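Local coordinates for protein uracil-DNA glycosylase (Nitratifractor salsuginis, PDB 5X3G) that belongs to the uracil-DNA glycosylases, compact alpha/beta proteins with a central four-stranded parallel sheet flanked by helices, at residues Y90-F101 against K145-R156. Residues are numbered along the deposited sequence; the frame is centred on the assembly and turned at random.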
# COMPACT_ATOMS: atom_id res chain seq x y z
N TYR A 90 5.33 -1.22 -1.69
CA TYR A 90 3.93 -1.32 -1.28
C TYR A 90 3.58 -0.16 -0.38
O TYR A 90 4.37 0.24 0.49
CB TYR A 90 3.65 -2.62 -0.52
CG TYR A 90 3.88 -3.89 -1.30
CD1 TYR A 90 2.91 -4.38 -2.16
CD2 TYR A 90 5.06 -4.61 -1.16
CE1 TYR A 90 3.12 -5.55 -2.87
CE2 TYR A 90 5.28 -5.78 -1.86
CZ TYR A 90 4.30 -6.24 -2.72
OH TYR A 90 4.50 -7.41 -3.42
N ALA A 91 2.38 0.39 -0.57
CA ALA A 91 1.83 1.28 0.43
C ALA A 91 1.61 0.51 1.73
O ALA A 91 1.32 -0.69 1.73
CB ALA A 91 0.51 1.88 -0.06
N PHE A 92 1.81 1.21 2.85
CA PHE A 92 1.45 0.74 4.18
C PHE A 92 2.36 -0.37 4.71
O PHE A 92 2.59 -0.44 5.92
CB PHE A 92 -0.01 0.27 4.20
CG PHE A 92 -0.64 0.33 5.56
CD1 PHE A 92 -0.42 1.42 6.38
CD2 PHE A 92 -1.45 -0.70 6.01
CE1 PHE A 92 -0.99 1.49 7.63
CE2 PHE A 92 -2.03 -0.63 7.26
CZ PHE A 92 -1.80 0.46 8.08
N ILE A 93 2.88 -1.23 3.84
CA ILE A 93 3.69 -2.36 4.27
C ILE A 93 5.11 -1.89 4.54
O ILE A 93 5.82 -1.47 3.62
CB ILE A 93 3.68 -3.49 3.24
CG1 ILE A 93 2.25 -3.90 2.91
CG2 ILE A 93 4.44 -4.69 3.76
CD1 ILE A 93 1.47 -4.42 4.10
N ASP A 94 5.54 -1.98 5.80
CA ASP A 94 6.87 -1.55 6.20
C ASP A 94 7.82 -2.74 6.12
O ASP A 94 7.67 -3.71 6.87
CB ASP A 94 6.85 -0.96 7.60
CG ASP A 94 8.14 -0.25 7.96
OD1 ASP A 94 9.23 -0.79 7.67
OD2 ASP A 94 8.08 0.86 8.53
N GLY A 95 8.82 -2.65 5.25
CA GLY A 95 9.78 -3.72 5.03
C GLY A 95 10.68 -4.01 6.21
O GLY A 95 11.38 -5.03 6.18
N ARG A 96 10.71 -3.15 7.23
CA ARG A 96 11.46 -3.48 8.44
C ARG A 96 10.81 -4.62 9.21
O ARG A 96 11.51 -5.42 9.84
CB ARG A 96 11.58 -2.27 9.36
CG ARG A 96 12.62 -1.26 8.96
CD ARG A 96 12.78 -0.18 10.01
NE ARG A 96 13.19 -0.74 11.29
CZ ARG A 96 14.45 -1.02 11.62
NH1 ARG A 96 15.43 -0.80 10.76
NH2 ARG A 96 14.73 -1.53 12.81
N VAL A 97 9.49 -4.71 9.16
CA VAL A 97 8.76 -5.70 9.95
C VAL A 97 8.85 -7.05 9.25
O VAL A 97 8.58 -7.16 8.05
CB VAL A 97 7.30 -5.27 10.15
CG1 VAL A 97 6.59 -6.26 11.05
CG2 VAL A 97 7.22 -3.86 10.71
N ARG A 98 9.23 -8.07 10.01
CA ARG A 98 9.17 -9.44 9.52
C ARG A 98 8.18 -10.22 10.38
O ARG A 98 7.04 -10.45 9.96
CB ARG A 98 10.55 -10.08 9.53
CG ARG A 98 11.44 -9.59 8.39
CD ARG A 98 12.83 -10.17 8.47
NE ARG A 98 13.55 -9.69 9.64
CZ ARG A 98 14.83 -9.94 9.89
NH1 ARG A 98 15.53 -10.67 9.04
NH2 ARG A 98 15.40 -9.47 10.99
N GLU A 99 8.60 -10.61 11.58
CA GLU A 99 7.70 -11.30 12.49
C GLU A 99 6.66 -10.33 13.05
O GLU A 99 6.99 -9.20 13.41
CB GLU A 99 8.48 -11.95 13.63
CG GLU A 99 9.34 -13.15 13.23
CD GLU A 99 10.52 -12.77 12.36
OE1 GLU A 99 11.13 -11.71 12.62
OE2 GLU A 99 10.84 -13.52 11.42
N ILE A 100 5.41 -10.78 13.10
CA ILE A 100 4.34 -9.93 13.62
C ILE A 100 4.31 -9.97 15.15
O ILE A 100 4.16 -8.94 15.80
CB ILE A 100 2.99 -10.35 13.02
CG1 ILE A 100 3.00 -10.19 11.50
CG2 ILE A 100 1.85 -9.54 13.64
CD1 ILE A 100 3.18 -8.76 11.03
N PHE A 101 4.46 -11.16 15.72
CA PHE A 101 4.29 -11.37 17.15
C PHE A 101 5.61 -11.72 17.81
O PHE A 101 6.60 -12.07 17.16
CB PHE A 101 3.25 -12.46 17.42
CG PHE A 101 1.88 -12.14 16.89
CD1 PHE A 101 1.04 -11.28 17.58
CD2 PHE A 101 1.43 -12.69 15.71
CE1 PHE A 101 -0.22 -10.97 17.10
CE2 PHE A 101 0.17 -12.39 15.22
CZ PHE A 101 -0.66 -11.53 15.92
N LYS A 145 -2.57 -17.86 18.73
CA LYS A 145 -2.23 -17.32 17.42
C LYS A 145 -1.95 -18.42 16.40
O LYS A 145 -1.34 -18.16 15.36
CB LYS A 145 -1.01 -16.40 17.53
CG LYS A 145 -1.18 -15.29 18.55
CD LYS A 145 0.13 -14.55 18.76
CE LYS A 145 0.06 -13.68 20.00
NZ LYS A 145 -0.45 -14.45 21.17
N THR A 146 -2.41 -19.65 16.67
CA THR A 146 -2.09 -20.76 15.77
C THR A 146 -2.75 -20.60 14.41
O THR A 146 -2.24 -21.14 13.41
CB THR A 146 -2.50 -22.08 16.41
OG1 THR A 146 -3.89 -22.05 16.72
CG2 THR A 146 -1.69 -22.34 17.68
N LEU A 147 -3.87 -19.88 14.33
CA LEU A 147 -4.54 -19.66 13.06
C LEU A 147 -4.13 -18.36 12.38
O LEU A 147 -4.47 -18.16 11.21
CB LEU A 147 -6.06 -19.65 13.25
CG LEU A 147 -6.73 -20.86 13.92
CD1 LEU A 147 -8.24 -20.68 13.96
CD2 LEU A 147 -6.36 -22.14 13.20
N LEU A 148 -3.41 -17.49 13.07
CA LEU A 148 -3.12 -16.16 12.56
C LEU A 148 -1.80 -16.14 11.81
O LEU A 148 -0.94 -17.00 11.98
CB LEU A 148 -3.09 -15.14 13.70
CG LEU A 148 -4.34 -15.09 14.58
CD1 LEU A 148 -4.21 -14.00 15.64
CD2 LEU A 148 -5.58 -14.89 13.74
N VAL A 149 -1.64 -15.11 10.96
CA VAL A 149 -0.38 -14.93 10.26
C VAL A 149 0.76 -14.76 11.27
O VAL A 149 0.55 -14.38 12.43
CB VAL A 149 -0.43 -13.72 9.31
CG1 VAL A 149 -1.46 -13.94 8.21
CG2 VAL A 149 -0.73 -12.45 10.08
N SER A 150 1.97 -15.07 10.81
CA SER A 150 3.16 -14.84 11.61
C SER A 150 4.14 -13.87 10.97
O SER A 150 5.08 -13.44 11.65
CB SER A 150 3.89 -16.17 11.87
OG SER A 150 4.53 -16.65 10.70
N GLN A 151 3.95 -13.51 9.70
CA GLN A 151 4.91 -12.71 8.96
C GLN A 151 4.20 -11.55 8.26
O GLN A 151 3.07 -11.70 7.78
CB GLN A 151 5.66 -13.57 7.93
CG GLN A 151 6.64 -14.56 8.56
CD GLN A 151 7.89 -13.89 9.08
OE1 GLN A 151 8.47 -13.03 8.41
NE2 GLN A 151 8.31 -14.28 10.27
N MSE A 152 4.86 -10.40 8.22
CA MSE A 152 4.35 -9.22 7.52
C MSE A 152 4.15 -9.52 6.04
O MSE A 152 3.23 -8.99 5.40
CB MSE A 152 5.30 -8.04 7.73
CG MSE A 152 5.06 -6.83 6.84
SE MSE A 152 3.39 -5.93 7.24
CE MSE A 152 3.86 -5.13 8.96
N ARG A 153 5.02 -10.37 5.49
CA ARG A 153 4.84 -10.84 4.13
C ARG A 153 3.45 -11.43 3.93
O ARG A 153 2.80 -11.19 2.91
CB ARG A 153 5.91 -11.89 3.78
CG ARG A 153 5.89 -12.31 2.31
CD ARG A 153 6.32 -13.76 2.09
NE ARG A 153 7.17 -14.29 3.15
CZ ARG A 153 6.86 -15.33 3.92
NH1 ARG A 153 5.70 -15.96 3.74
NH2 ARG A 153 7.69 -15.75 4.86
N GLU A 154 2.97 -12.20 4.92
CA GLU A 154 1.67 -12.86 4.80
C GLU A 154 0.52 -11.87 4.96
O GLU A 154 -0.55 -12.08 4.39
CB GLU A 154 1.56 -13.97 5.84
CG GLU A 154 2.75 -14.91 5.87
CD GLU A 154 2.67 -15.92 6.99
OE1 GLU A 154 2.28 -15.53 8.11
OE2 GLU A 154 3.00 -17.10 6.76
N LEU A 155 0.72 -10.80 5.74
CA LEU A 155 -0.29 -9.75 5.81
C LEU A 155 -0.41 -9.02 4.47
O LEU A 155 -1.52 -8.74 4.00
CB LEU A 155 0.04 -8.76 6.93
CG LEU A 155 -0.80 -7.49 7.06
CD1 LEU A 155 -2.27 -7.84 7.20
CD2 LEU A 155 -0.33 -6.66 8.25
N ARG A 156 0.73 -8.71 3.85
CA ARG A 156 0.72 -8.18 2.49
C ARG A 156 -0.00 -9.12 1.53
O ARG A 156 -0.89 -8.70 0.77
CB ARG A 156 2.17 -7.93 2.04
CG ARG A 156 2.35 -7.21 0.72
CD ARG A 156 2.48 -8.20 -0.43
NE ARG A 156 3.75 -8.91 -0.38
CZ ARG A 156 4.03 -9.98 -1.12
NH1 ARG A 156 5.22 -10.57 -1.01
NH2 ARG A 156 3.13 -10.47 -1.96
O HOH W 1 4.91 -13.50 14.50
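Two backbone hydrogen bonds join Arg98-Ile100 to Ser150-Met152, antiparallel about the facing pair Glu99 and Gln151. Met152 N gives to Arg98 O at 2.8 Å; Ile100 N gives to Ser150 O at 3.0 Å. Water 1 accepts from Phe101 N and donates to the same Ser150 O, extending the link by one residue. On the outer side the polar ends of Glu99 and Gln151 run side by side: Gln151 NE2 donates to Glu99 OE2 at 2.9 Å, in its own amide plane but above the carboxylate plane, the two planes being 64° apart.

Apolar packing centres on Met152, a selenomethionine. Its CG is anti to the backbone N (chi1 168°), and bends at chi2 and chi3 curl the chain so that SE lies by Ile93 CG2 and CE reaches Val97 CG1 at 3.6 Å. Leu116 of helix 114-126 also touches this side chain. Ile100 CD1 rests against the backbone at Met152 N.

Flat groups close both ends. Arg156 CD sits over one face of the Tyr90 ring, 3.9 Å from its centroid; the guanidinium lies within 5° of parallel to the ring, its face over Tyr90 OH, while NH2 forms a salt bridge with Glu160. The Phe101 ring is sandwiched between Lys145 CD and Ile100 CG2, with Val149 O in plane at its edge; Lys145 NZ is hydrogen-bonded to the carbonyl oxygens of Leu143 and Ile140.

Glu154 OE1 accepts from both Ser150 N and Gln151 N, fixing the turn into the helix. The two backbone bonds make a single antiparallel beta bridge at Gln151, the N-cap of helix 152-161; the side chains pack on both sides of it along the loop that follows central strand 73-77, tying that loop to the helix's start.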